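Local coordinates for sensor protein (Bacteroides thetaiotaomicron, PDB 2X7X) that binds beta-D-fructose as the periplasmic sensing domain of a hybrid two-component system, whose kinase part probably autophosphorylates on histidine in response, at residues D25-E30 with V37-R42; I91-K96 with D250-L255; G118-S123 with I217-D222; A166-A169 with P174-I177; S181-H186 with K208-E213. All blocks are in the same frame, centred on the assembly; numbering follows the deposited sequence.

Contact 1 (D25-E30 with V37-R42); sequences DEILRE and VSVEIR
In the beta-alpha-beta unit formed by strand 8-13, helix 18-31 and strand 38-43, Ile-27 and Leu-28 of the helix pack on Val-39 and Ile-41 of the returning strand. The two short segments run nearly antiparallel, at 166°, with their axes 9.2 Å apart, and the contact is made by aliphatic branches, without a hydrogen bond across it. Leu-28 does most of the bridging. Its CD2 methyl sits 3.9 Å from CB of Val-39 and 4.1 Å from CD1 of Ile-41, so one branch covers two successive inward-facing residues of the strand. Toward Ile-41 the approach is tip to tip, leucine methyl against isoleucine methyl. Ile-27 meets Val-39 differently: the two side chains cross at about a right angle, and CG2 of Ile-27 touches CG1 of Val-39 at 4.0 Å. With CG1 of Ile-27 turned anti to the carbonyl carbon (chi1 -72°), it is the CG2 branch that faces the valine. Ile-27 is buried, whereas Leu-28 lies at the surface and closes the outer margin of the contact. Val-39 and Ile-41 also lean on Val-11 of strand 8-13, while Glu-40 and Arg-42 turn to the other face of the sheet, against helix 48-60. Beside helix 18-31 runs helix 249-260, touched by Glu-30, which also forms a salt bridge with Lys-297 of the second subunit.

Contact 2 (I91-K96 with D250-L255); sequences ILVDRK and DKVLQL. With FRU (beta-D-fructofuranose), chain E.
Ile-91 meets Leu-255 where helix 249-260 lies antiparallel along strand 90-93, covering the parallel sheet of one lobe of this periplasmic binding protein fold. From CB of Ile-91 the side chain divides: CG2 lies 3.9 Å from CD2 of Leu-255, while CG1, anti to the carbonyl carbon (chi1 -64°), carries CD1 farther toward the helix. There CD1 touches CG of Leu-255 at 3.8 Å and comes near its CB and CD2, so both ends of the isoleucine fork rest on the leucine, sharing its CD2. One turn back along the helix, Val-252 and Val-93 meet tip to tip, CG2 to CG2 at 4.1 Å. All four residues are buried, and Met-23 of helix 18-31 adjoins both valines. Just past the strand, the chain reaches the fructose. O6 of the sugar donates to OD1 of Asp-94 (2.6 Å) and accepts from NE of Arg-95 (2.9 Å), while NH2 of Arg-95 reaches the ring oxygen O5 in the guanidinium plane at 3.3 Å.

Contact 3 (G118-S123 with I217-D222); sequences GNYIAS and IFVGID. With FRU (beta-D-fructofuranose), chain E.
Ile-121 of helix 110-124 and Val-219 of strand 217-220 form the closely packed centre of this contact, CG1 of the isoleucine lying 3.9 Å from CG2 of the valine. Both are buried. CG1 of Ile-121, anti to the carbonyl carbon (chi1 -62°), also brushes CD1 of Ile-217 at 4.2 Å. Toward solvent the fit is looser: Ile-217 and Tyr-120 are partly exposed, and the tyrosine ring slants past the same valine methyl, with CE2 of Tyr-120 4.2 Å from CG2 of Val-219. Tyr-120 continues onto Ala-241 of the next strand, and Val-219 onto Phe-243.

Beyond the strand the chain turns a corner at Ile-221 and delivers Asp-222 to the sugar. Its carboxylate takes two neighbouring hydroxyls of fructose, O4 donating to OD1 at 2.5 Å and O3 to OD2, the latter at a spacing too short to be trusted. With an alanine at this position, O3 and O4 would probably both lose their carboxylate acceptor and the sugar would be held less firmly in its orientation. Helix packing on a strand whose C-terminal end runs into the ligand cleft is the scheme of the periplasmic binding protein fold.

Contact 4 (A166-A169 with P174-I177); sequences ADAA and PAEI
Ala-168 leaves the extended conformation of strand 159-167 (phi -108°, psi 9°), and this turn of the backbone sets its CB and its carbonyl oxygen against Pro-174 and Ala-175 in the first turn of helix 172-185. The contact thus closes a tight strand-to-helix connection in the lobe of the periplasmic binding protein fold built on the mixed sheet. The proline ring lies over the backbone of Ala-168: its CB and CG are each 3.6 Å from O of Ala-168, a van der Waals contact and not a polar one. The methyl of Ala-168 meets the next residue, with its CB 3.9 Å from N of Ala-175 and 4.3 Å from CB of Ala-175. Small side chains let strand end and helix start come close, the CA atoms of Ala-168 and Pro-174 being 4.9 Å apart. Ile-199 of helix 199-209 packs on both Ala-168 and Ala-175, and Glu-178, a turn farther along helix 172-185, covers Ala-168 as well. The bend itself is held by an Asx turn. Asp-167, whose OD2 binds OG of Ser-138, points its other carboxylate oxygen back at the chain. The backbone N of Ala-169 lies 2.9 Å from OD1 of Asp-167 and donates to it nearly in line with the carboxylate bond.

Contact 5 (S181-H186 with K208-E213); sequences SMLRRH and KMAGRE. With K (potassium ion), chain F.
The carbonyl oxygen of His-186 is gripped by the guanidinium of Arg-212, in a nearly straight bond from NH2 (2.8 Å, N-H...O angle 168°) and a weak one from NH1. The NH2 bond lies in the plane of the carbonyl and in that of the guanidinium. NH1 turns mainly to O of Leu-183, 2.9 Å away, which it approaches from above the carbonyl plane with a more bent geometry. Two backbone carbonyls at the C-terminal end of helix 172-185 thus share one arginine, whose positive charge probably suits the negative end of the helix dipole. NE of Arg-212 forms a salt bridge with OE1 of Glu-215. The arginine chain bends at chi3 (66°) and slides past Leu-183 in the opposite direction, so that CD2 of the leucine covers one guanidinium face 3.6 Å above its centre. The other branch of Leu-183, CD1, rests on CB of Ala-210 at 4.1 Å. A methionine in place of Arg-212 would probably leave the Leu-183 and His-186 carbonyls without these donors and Glu-215 without its salt-bridge partner. Gly-211, with positive phi, ends helix 199-209 in a Schellman motif, and farther on O of Glu-213 binds a potassium ion together with O of Met-216. The contact joins the C-terminal ends of helices 172-185 and 199-209, with Leu-183 lying on Ala-206 and His-186 held by Asp-164 of strand 159-167.

In the fold
From the N terminus, contact 1 closes first, a short local loop within the lobe that carries the parallel sheet. Contact 2 opens next, at 91-96, and closes only at 250-255, after the chain has crossed to the other lobe and returned. Within that long loop contact 3 spans 118-123 to 217-222, and inside contact 3 lie contacts 4 and 5, one after the other and sharing helix 172-185; no two loops cross. Contacts 1 and 2 touch each other through helices 18-31 and 249-260, whereas contacts 3, 4 and 5 belong to the lobe with the mixed sheet. Fructose bridges contacts 2 and 3, whose centres are about 27 Å apart.

Contact 1 (D25-E30 with V37-R42)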
# COMPACT_ATOMS: atom_id res chain seq x y z
N ASP A 25 -7.35 -16.68 7.05
CA ASP A 25 -8.40 -15.66 7.06
C ASP A 25 -8.76 -15.19 5.67
O ASP A 25 -9.91 -14.86 5.42
CB ASP A 25 -7.99 -14.44 7.89
CG ASP A 25 -7.88 -14.73 9.37
OD1 ASP A 25 -7.44 -13.82 10.10
OD2 ASP A 25 -8.20 -15.86 9.82
N GLU A 26 -7.78 -15.15 4.77
CA GLU A 26 -8.04 -14.75 3.37
C GLU A 26 -8.84 -15.80 2.61
O GLU A 26 -9.59 -15.48 1.70
CB GLU A 26 -6.73 -14.45 2.63
CG GLU A 26 -6.23 -13.01 2.72
CD GLU A 26 -4.78 -12.83 2.26
OE1 GLU A 26 -4.35 -11.67 2.14
OE2 GLU A 26 -4.07 -13.82 2.01
N ILE A 27 -8.65 -17.06 3.00
CA ILE A 27 -9.33 -18.18 2.35
C ILE A 27 -10.79 -18.21 2.81
O ILE A 27 -11.71 -18.10 1.99
CB ILE A 27 -8.62 -19.53 2.66
CG1 ILE A 27 -7.29 -19.60 1.90
CG2 ILE A 27 -9.51 -20.72 2.30
CD1 ILE A 27 -6.29 -20.56 2.52
N LEU A 28 -10.98 -18.32 4.13
CA LEU A 28 -12.30 -18.23 4.75
C LEU A 28 -13.09 -17.00 4.26
O LEU A 28 -14.29 -17.11 3.98
CB LEU A 28 -12.17 -18.22 6.28
CG LEU A 28 -11.46 -19.39 6.96
CD1 LEU A 28 -11.14 -19.07 8.41
CD2 LEU A 28 -12.26 -20.68 6.87
N ARG A 29 -12.43 -15.85 4.14
CA ARG A 29 -13.11 -14.64 3.69
C ARG A 29 -13.62 -14.79 2.26
O ARG A 29 -14.70 -14.29 1.92
CB ARG A 29 -12.21 -13.41 3.81
CG ARG A 29 -12.91 -12.10 3.47
CD ARG A 29 -11.95 -10.92 3.30
NE ARG A 29 -11.22 -10.67 4.52
CZ ARG A 29 -9.89 -10.68 4.62
NH1 ARG A 29 -9.32 -10.45 5.79
NH2 ARG A 29 -9.14 -10.90 3.54
N GLU A 30 -12.84 -15.47 1.43
CA GLU A 30 -13.25 -15.71 0.05
C GLU A 30 -14.33 -16.81 -0.04
O GLU A 30 -15.09 -16.85 -1.00
CB GLU A 30 -12.04 -16.05 -0.83
CG GLU A 30 -12.27 -15.89 -2.33
CD GLU A 30 -12.41 -14.45 -2.76
OE1 GLU A 30 -11.93 -13.55 -2.03
OE2 GLU A 30 -13.02 -14.22 -3.83
N VAL A 37 -19.96 -23.79 0.21
CA VAL A 37 -18.58 -24.22 0.54
C VAL A 37 -18.12 -24.14 2.00
O VAL A 37 -18.11 -23.07 2.61
CB VAL A 37 -17.53 -23.51 -0.37
CG1 VAL A 37 -17.60 -22.00 -0.20
CG2 VAL A 37 -16.12 -24.03 -0.09
N SER A 38 -17.71 -25.29 2.53
CA SER A 38 -17.19 -25.38 3.89
C SER A 38 -15.67 -25.58 3.84
O SER A 38 -15.17 -26.48 3.15
CB SER A 38 -17.87 -26.54 4.63
OG SER A 38 -17.14 -26.93 5.77
N VAL A 39 -14.94 -24.73 4.56
CA VAL A 39 -13.49 -24.84 4.64
C VAL A 39 -13.06 -25.22 6.06
O VAL A 39 -13.42 -24.55 7.03
CB VAL A 39 -12.76 -23.55 4.21
CG1 VAL A 39 -11.26 -23.74 4.29
CG2 VAL A 39 -13.17 -23.14 2.80
N GLU A 40 -12.30 -26.30 6.14
CA GLU A 40 -11.75 -26.77 7.39
C GLU A 40 -10.23 -26.65 7.32
O GLU A 40 -9.63 -26.93 6.28
CB GLU A 40 -12.16 -28.22 7.57
CG GLU A 40 -11.84 -28.83 8.91
CD GLU A 40 -12.36 -30.25 9.01
OE1 GLU A 40 -13.10 -30.69 8.09
OE2 GLU A 40 -12.02 -30.91 10.02
N ILE A 41 -9.60 -26.21 8.41
CA ILE A 41 -8.16 -25.90 8.42
C ILE A 41 -7.48 -26.47 9.65
O ILE A 41 -7.96 -26.27 10.76
CB ILE A 41 -7.90 -24.37 8.36
CG1 ILE A 41 -8.54 -23.76 7.11
CG2 ILE A 41 -6.41 -24.08 8.37
CD1 ILE A 41 -8.47 -22.25 7.06
N ARG A 42 -6.35 -27.14 9.43
CA ARG A 42 -5.54 -27.74 10.52
C ARG A 42 -4.06 -27.39 10.38
O ARG A 42 -3.53 -27.33 9.27
CB ARG A 42 -5.69 -29.27 10.51
CG ARG A 42 -7.13 -29.77 10.66
CD ARG A 42 -7.27 -31.25 10.30
NE ARG A 42 -6.62 -32.15 11.26
CZ ARG A 42 -7.16 -32.55 12.42
NH1 ARG A 42 -8.37 -32.13 12.78
NH2 ARG A 42 -6.48 -33.37 13.21

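Contact 2 (I91-K96 with D250-L255)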
# COMPACT_ATOMS: atom_id res chain seq x y z
N ILE A 91 -4.19 -29.15 -4.22
CA ILE A 91 -3.51 -27.89 -4.53
C ILE A 91 -2.32 -27.70 -3.59
O ILE A 91 -2.47 -27.68 -2.35
CB ILE A 91 -4.42 -26.65 -4.44
CG1 ILE A 91 -5.53 -26.72 -5.49
CG2 ILE A 91 -3.59 -25.39 -4.65
CD1 ILE A 91 -6.56 -25.60 -5.38
N LEU A 92 -1.15 -27.57 -4.21
CA LEU A 92 0.06 -27.23 -3.48
C LEU A 92 0.19 -25.72 -3.39
O LEU A 92 0.15 -25.02 -4.42
CB LEU A 92 1.29 -27.83 -4.16
CG LEU A 92 1.36 -29.35 -4.36
CD1 LEU A 92 2.64 -29.67 -5.07
CD2 LEU A 92 1.27 -30.13 -3.06
N VAL A 93 0.33 -25.23 -2.16
CA VAL A 93 0.61 -23.82 -1.92
C VAL A 93 1.98 -23.62 -1.30
O VAL A 93 2.36 -24.36 -0.37
CB VAL A 93 -0.44 -23.16 -0.99
CG1 VAL A 93 -0.20 -21.67 -0.92
CG2 VAL A 93 -1.83 -23.39 -1.51
N ASP A 94 2.71 -22.62 -1.80
CA ASP A 94 3.92 -22.10 -1.13
C ASP A 94 5.07 -23.12 -1.08
O ASP A 94 6.09 -22.92 -1.73
CB ASP A 94 3.54 -21.49 0.25
CG ASP A 94 4.61 -21.65 1.31
OD1 ASP A 94 5.76 -21.23 1.09
OD2 ASP A 94 4.30 -22.19 2.39
N ARG A 95 4.92 -24.20 -0.33
CA ARG A 95 5.93 -25.26 -0.33
C ARG A 95 5.55 -26.34 -1.33
O ARG A 95 4.38 -26.52 -1.63
CB ARG A 95 6.10 -25.84 1.05
CG ARG A 95 6.33 -24.78 2.07
CD ARG A 95 6.95 -25.32 3.32
NE ARG A 95 7.07 -24.23 4.29
CZ ARG A 95 7.38 -24.39 5.57
NH1 ARG A 95 7.63 -25.59 6.08
NH2 ARG A 95 7.44 -23.32 6.33
N LYS A 96 6.56 -27.05 -1.84
CA LYS A 96 6.37 -28.05 -2.90
C LYS A 96 6.69 -29.47 -2.42
O LYS A 96 7.24 -29.67 -1.33
CB LYS A 96 7.31 -27.76 -4.09
CG LYS A 96 7.09 -26.50 -4.91
CD LYS A 96 8.39 -26.25 -5.68
CE LYS A 96 8.34 -25.04 -6.58
NZ LYS A 96 9.72 -24.68 -7.07
N ASP A 250 -7.16 -15.46 -1.17
CA ASP A 250 -8.26 -15.37 -2.13
C ASP A 250 -7.99 -16.07 -3.47
O ASP A 250 -8.88 -16.74 -4.01
CB ASP A 250 -8.64 -13.90 -2.37
CG ASP A 250 -7.53 -13.10 -3.02
OD1 ASP A 250 -7.84 -12.33 -3.97
OD2 ASP A 250 -6.36 -13.25 -2.59
N LYS A 251 -6.78 -15.92 -4.00
CA LYS A 251 -6.42 -16.55 -5.28
C LYS A 251 -6.29 -18.06 -5.13
O LYS A 251 -6.40 -18.79 -6.11
CB LYS A 251 -5.15 -15.93 -5.87
CG LYS A 251 -5.35 -14.58 -6.57
CD LYS A 251 -4.08 -14.18 -7.34
CE LYS A 251 -4.03 -12.68 -7.65
NZ LYS A 251 -4.92 -12.33 -8.79
N VAL A 252 -6.04 -18.51 -3.90
CA VAL A 252 -5.96 -19.94 -3.59
C VAL A 252 -7.34 -20.55 -3.69
O VAL A 252 -7.52 -21.57 -4.33
CB VAL A 252 -5.36 -20.20 -2.18
CG1 VAL A 252 -5.57 -21.64 -1.75
CG2 VAL A 252 -3.89 -19.87 -2.17
N LEU A 253 -8.33 -19.90 -3.07
CA LEU A 253 -9.70 -20.39 -3.14
C LEU A 253 -10.31 -20.32 -4.54
O LEU A 253 -11.02 -21.24 -4.94
CB LEU A 253 -10.60 -19.69 -2.14
CG LEU A 253 -11.89 -20.49 -1.89
CD1 LEU A 253 -11.60 -21.83 -1.20
CD2 LEU A 253 -12.89 -19.70 -1.10
N GLN A 254 -10.02 -19.25 -5.27
CA GLN A 254 -10.50 -19.12 -6.65
C GLN A 254 -10.03 -20.29 -7.49
O GLN A 254 -10.73 -20.74 -8.40
CB GLN A 254 -10.05 -17.81 -7.27
CG GLN A 254 -11.15 -16.78 -7.41
CD GLN A 254 -10.76 -15.45 -6.79
OE1 GLN A 254 -11.20 -15.13 -5.68
NE2 GLN A 254 -9.92 -14.68 -7.49
N LEU A 255 -8.83 -20.76 -7.19
CA LEU A 255 -8.25 -21.91 -7.88
C LEU A 255 -9.04 -23.16 -7.50
O LEU A 255 -9.44 -23.92 -8.38
CB LEU A 255 -6.77 -22.05 -7.51
CG LEU A 255 -5.89 -23.11 -8.16
CD1 LEU A 255 -5.83 -22.97 -9.68
CD2 LEU A 255 -4.49 -23.03 -7.56
C1 FRU E . 5.12 -19.16 7.38
C2 FRU E . 6.58 -19.23 6.95
C3 FRU E . 7.07 -17.89 6.39
C4 FRU E . 7.96 -18.34 5.24
C5 FRU E . 7.16 -19.51 4.69
C6 FRU E . 7.97 -20.53 3.89
O1 FRU E . 4.81 -20.28 8.20
O2 FRU E . 7.36 -19.68 8.06
O3 FRU E . 7.75 -17.09 7.37
O4 FRU E . 8.19 -17.30 4.28
O5 FRU E . 6.68 -20.16 5.88
O6 FRU E . 7.07 -21.51 3.32

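Contact 3 (G118-S123 with I217-D222)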
# COMPACT_ATOMS: atom_id res chain seq x y z
N GLY A 118 20.35 -11.74 -2.52
CA GLY A 118 21.78 -11.66 -2.81
C GLY A 118 22.15 -10.38 -3.55
O GLY A 118 23.16 -9.75 -3.22
N ASN A 119 21.34 -9.99 -4.54
CA ASN A 119 21.64 -8.78 -5.30
C ASN A 119 21.52 -7.53 -4.42
O ASN A 119 22.36 -6.64 -4.51
CB ASN A 119 20.79 -8.63 -6.58
CG ASN A 119 21.26 -9.56 -7.73
OD1 ASN A 119 22.41 -9.99 -7.80
ND2 ASN A 119 20.32 -9.88 -8.62
N TYR A 120 20.50 -7.48 -3.58
CA TYR A 120 20.29 -6.34 -2.72
C TYR A 120 21.45 -6.17 -1.72
O TYR A 120 21.93 -5.05 -1.51
CB TYR A 120 18.94 -6.43 -2.01
CG TYR A 120 18.74 -5.32 -1.01
CD1 TYR A 120 18.06 -4.16 -1.36
CD2 TYR A 120 19.28 -5.42 0.28
CE1 TYR A 120 17.90 -3.13 -0.44
CE2 TYR A 120 19.14 -4.40 1.19
CZ TYR A 120 18.45 -3.26 0.83
OH TYR A 120 18.31 -2.25 1.76
N ILE A 121 21.91 -7.26 -1.11
CA ILE A 121 23.03 -7.21 -0.21
C ILE A 121 24.34 -6.80 -0.92
O ILE A 121 25.12 -5.98 -0.41
CB ILE A 121 23.21 -8.54 0.54
CG1 ILE A 121 21.97 -8.84 1.41
CG2 ILE A 121 24.47 -8.51 1.40
CD1 ILE A 121 21.93 -10.24 2.02
N ALA A 122 24.59 -7.38 -2.10
CA ALA A 122 25.82 -7.10 -2.86
C ALA A 122 25.90 -5.64 -3.24
O ALA A 122 26.98 -5.04 -3.20
CB ALA A 122 25.92 -7.99 -4.10
N SER A 123 24.76 -5.06 -3.59
CA SER A 123 24.66 -3.66 -3.94
C SER A 123 24.87 -2.77 -2.71
O SER A 123 25.58 -1.77 -2.77
CB SER A 123 23.30 -3.41 -4.62
OG SER A 123 22.91 -2.05 -4.57
N ILE A 217 23.99 -5.12 8.16
CA ILE A 217 22.61 -4.93 7.73
C ILE A 217 21.83 -6.22 7.92
O ILE A 217 22.43 -7.31 7.97
CB ILE A 217 22.52 -4.52 6.24
CG1 ILE A 217 23.14 -5.61 5.35
CG2 ILE A 217 23.13 -3.10 6.02
CD1 ILE A 217 22.64 -5.57 3.94
N PHE A 218 20.51 -6.10 8.04
CA PHE A 218 19.63 -7.25 8.24
C PHE A 218 18.59 -7.35 7.13
O PHE A 218 17.86 -6.39 6.87
CB PHE A 218 18.95 -7.21 9.62
CG PHE A 218 19.91 -7.33 10.77
CD1 PHE A 218 20.13 -8.57 11.39
CD2 PHE A 218 20.63 -6.21 11.22
CE1 PHE A 218 21.06 -8.68 12.45
CE2 PHE A 218 21.55 -6.33 12.27
CZ PHE A 218 21.77 -7.55 12.88
N VAL A 219 18.54 -8.52 6.49
CA VAL A 219 17.55 -8.77 5.43
C VAL A 219 16.70 -9.99 5.73
O VAL A 219 17.22 -11.04 6.11
CB VAL A 219 18.20 -8.86 4.03
CG1 VAL A 219 17.13 -8.93 2.97
CG2 VAL A 219 19.11 -7.66 3.77
N GLY A 220 15.39 -9.85 5.58
CA GLY A 220 14.46 -10.94 5.86
C GLY A 220 13.50 -11.15 4.71
O GLY A 220 13.61 -10.49 3.67
N ILE A 221 12.56 -12.07 4.87
CA ILE A 221 11.55 -12.34 3.84
C ILE A 221 10.20 -12.45 4.52
O ILE A 221 10.11 -12.95 5.64
CB ILE A 221 11.86 -13.64 3.06
CG1 ILE A 221 13.23 -13.55 2.38
CG2 ILE A 221 10.80 -13.89 1.99
CD1 ILE A 221 13.79 -14.87 1.89
N ASP A 222 9.16 -11.94 3.85
CA ASP A 222 7.74 -12.12 4.20
C ASP A 222 7.02 -10.80 4.04
O ASP A 222 6.02 -10.71 3.31
CB ASP A 222 7.52 -12.69 5.61
CG ASP A 222 7.61 -14.21 5.67
OD1 ASP A 222 7.53 -14.90 4.63
OD2 ASP A 222 7.79 -14.73 6.79
C1 FRU E . 5.12 -19.16 7.38
C2 FRU E . 6.58 -19.23 6.95
C3 FRU E . 7.07 -17.89 6.39
C4 FRU E . 7.96 -18.34 5.24
C5 FRU E . 7.16 -19.51 4.69
C6 FRU E . 7.97 -20.53 3.89
O1 FRU E . 4.81 -20.28 8.20
O2 FRU E . 7.36 -19.68 8.06
O3 FRU E . 7.75 -17.09 7.37
O4 FRU E . 8.19 -17.30 4.28
O5 FRU E . 6.68 -20.16 5.88
O6 FRU E . 7.07 -21.51 3.32

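Contact 4 (A166-A169 with P174-I177)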
# COMPACT_ATOMS: atom_id res chain seq x y z
N ALA A 166 23.35 -21.59 9.04
CA ALA A 166 22.74 -22.47 10.01
C ALA A 166 21.26 -22.54 9.71
O ALA A 166 20.70 -21.62 9.11
CB ALA A 166 22.98 -21.96 11.42
N ASP A 167 20.66 -23.66 10.10
CA ASP A 167 19.24 -23.95 9.93
C ASP A 167 18.51 -23.46 11.18
O ASP A 167 18.74 -23.96 12.28
CB ASP A 167 19.07 -25.46 9.76
CG ASP A 167 17.64 -25.87 9.50
OD1 ASP A 167 16.70 -25.13 9.87
OD2 ASP A 167 17.45 -26.97 8.93
N ALA A 168 17.63 -22.48 11.01
CA ALA A 168 16.93 -21.85 12.14
C ALA A 168 15.46 -22.25 12.20
O ALA A 168 14.66 -21.69 12.97
CB ALA A 168 17.07 -20.35 12.07
N ALA A 169 15.09 -23.21 11.36
CA ALA A 169 13.75 -23.80 11.37
C ALA A 169 12.62 -22.75 11.33
O ALA A 169 11.59 -22.92 11.96
CB ALA A 169 13.60 -24.74 12.58
N PRO A 174 15.75 -20.46 17.53
CA PRO A 174 17.01 -21.00 17.00
C PRO A 174 17.89 -19.95 16.31
O PRO A 174 19.12 -20.02 16.38
CB PRO A 174 16.54 -22.06 15.99
CG PRO A 174 15.19 -22.47 16.48
CD PRO A 174 14.58 -21.21 17.02
N ALA A 175 17.25 -18.96 15.69
CA ALA A 175 17.98 -17.84 15.10
C ALA A 175 18.91 -17.16 16.11
O ALA A 175 20.08 -16.92 15.82
CB ALA A 175 17.00 -16.82 14.48
N GLU A 176 18.38 -16.88 17.30
CA GLU A 176 19.17 -16.19 18.33
C GLU A 176 20.39 -16.97 18.79
O GLU A 176 21.50 -16.43 18.85
CB GLU A 176 18.30 -15.85 19.53
CG GLU A 176 17.30 -14.77 19.26
CD GLU A 176 16.71 -14.23 20.52
OE1 GLU A 176 16.72 -14.97 21.53
OE2 GLU A 176 16.26 -13.07 20.52
N ILE A 177 20.19 -18.26 19.09
CA ILE A 177 21.30 -19.11 19.49
C ILE A 177 22.32 -19.18 18.37
O ILE A 177 23.50 -18.92 18.59
CB ILE A 177 20.82 -20.53 19.85
CG1 ILE A 177 19.81 -20.46 21.00
CG2 ILE A 177 22.01 -21.46 20.17
CD1 ILE A 177 20.36 -19.79 22.24

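Contact 5 (S181-H186 with K208-E213)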
# COMPACT_ATOMS: atom_id res chain seq x y z
N SER A 181 26.39 -17.92 18.22
CA SER A 181 27.54 -18.71 17.84
C SER A 181 28.34 -18.03 16.72
O SER A 181 29.57 -18.03 16.76
CB SER A 181 27.10 -20.13 17.44
OG SER A 181 28.21 -20.89 16.99
N MET A 182 27.65 -17.43 15.76
CA MET A 182 28.32 -16.76 14.64
C MET A 182 29.10 -15.51 15.07
O MET A 182 30.25 -15.31 14.64
CB MET A 182 27.34 -16.45 13.52
CG MET A 182 26.83 -17.67 12.79
SD MET A 182 25.37 -17.33 11.79
CE MET A 182 25.17 -18.90 10.95
N LEU A 183 28.49 -14.68 15.92
CA LEU A 183 29.16 -13.49 16.45
C LEU A 183 30.45 -13.85 17.20
O LEU A 183 31.51 -13.27 16.96
CB LEU A 183 28.22 -12.71 17.38
CG LEU A 183 26.96 -12.09 16.78
CD1 LEU A 183 25.86 -11.92 17.83
CD2 LEU A 183 27.28 -10.76 16.09
N ARG A 184 30.34 -14.84 18.08
CA ARG A 184 31.46 -15.32 18.87
C ARG A 184 32.63 -15.76 17.98
O ARG A 184 33.80 -15.50 18.30
CB ARG A 184 30.97 -16.49 19.72
CG ARG A 184 31.78 -16.81 20.98
CD ARG A 184 31.20 -18.05 21.69
NE ARG A 184 29.76 -17.92 21.98
CZ ARG A 184 28.79 -18.75 21.54
NH1 ARG A 184 29.09 -19.81 20.79
NH2 ARG A 184 27.52 -18.52 21.87
N ARG A 185 32.31 -16.40 16.85
CA ARG A 185 33.31 -17.03 15.98
C ARG A 185 33.76 -16.17 14.79
O ARG A 185 34.72 -16.51 14.10
CB ARG A 185 32.83 -18.41 15.49
CG ARG A 185 32.72 -19.44 16.64
CD ARG A 185 32.36 -20.85 16.19
NE ARG A 185 30.97 -20.92 15.79
CZ ARG A 185 30.55 -20.89 14.53
NH1 ARG A 185 31.43 -20.81 13.54
NH2 ARG A 185 29.24 -20.95 14.26
N HIS A 186 33.07 -15.05 14.57
CA HIS A 186 33.34 -14.20 13.41
C HIS A 186 33.34 -12.71 13.79
O HIS A 186 32.27 -12.12 13.94
CB HIS A 186 32.33 -14.48 12.28
CG HIS A 186 32.31 -15.91 11.82
ND1 HIS A 186 33.38 -16.50 11.18
CD2 HIS A 186 31.36 -16.87 11.92
CE1 HIS A 186 33.08 -17.76 10.89
NE2 HIS A 186 31.86 -18.00 11.34
N LYS A 208 22.45 -6.88 18.80
CA LYS A 208 22.15 -5.80 19.73
C LYS A 208 22.83 -6.08 21.06
O LYS A 208 23.58 -5.26 21.58
CB LYS A 208 20.63 -5.75 19.96
CG LYS A 208 19.98 -4.37 19.90
CD LYS A 208 20.21 -3.55 21.14
CE LYS A 208 19.37 -2.27 21.10
NZ LYS A 208 17.94 -2.56 21.34
N MET A 209 22.59 -7.28 21.58
CA MET A 209 23.08 -7.68 22.90
C MET A 209 24.58 -7.85 22.95
O MET A 209 25.17 -7.80 24.02
CB MET A 209 22.36 -8.92 23.42
CG MET A 209 20.91 -8.59 23.77
SD MET A 209 19.91 -9.97 24.34
CE MET A 209 20.43 -9.99 26.07
N ALA A 210 25.20 -8.04 21.79
CA ALA A 210 26.66 -8.17 21.74
C ALA A 210 27.30 -6.81 21.40
O ALA A 210 28.52 -6.73 21.18
CB ALA A 210 27.07 -9.26 20.75
N GLY A 211 26.48 -5.76 21.40
CA GLY A 211 26.88 -4.42 21.00
C GLY A 211 27.36 -4.32 19.57
O GLY A 211 28.24 -3.52 19.28
N ARG A 212 26.80 -5.12 18.65
CA ARG A 212 27.32 -5.16 17.27
C ARG A 212 26.31 -4.98 16.15
O ARG A 212 26.64 -5.19 15.00
CB ARG A 212 28.08 -6.47 17.04
CG ARG A 212 29.43 -6.55 17.70
CD ARG A 212 29.99 -7.94 17.55
NE ARG A 212 30.30 -8.27 16.15
CZ ARG A 212 30.78 -9.45 15.75
NH1 ARG A 212 30.99 -10.43 16.63
NH2 ARG A 212 31.04 -9.66 14.46
N GLU A 213 25.07 -4.60 16.47
CA GLU A 213 24.02 -4.47 15.47
C GLU A 213 24.20 -3.32 14.47
O GLU A 213 23.50 -3.26 13.45
CB GLU A 213 22.65 -4.34 16.15
CG GLU A 213 22.24 -2.89 16.53
CD GLU A 213 22.99 -2.34 17.75
OE1 GLU A 213 23.82 -3.07 18.35
OE2 GLU A 213 22.72 -1.16 18.10
K K F . 21.92 -2.33 11.43
O HOH W 1 19.35 -0.14 11.24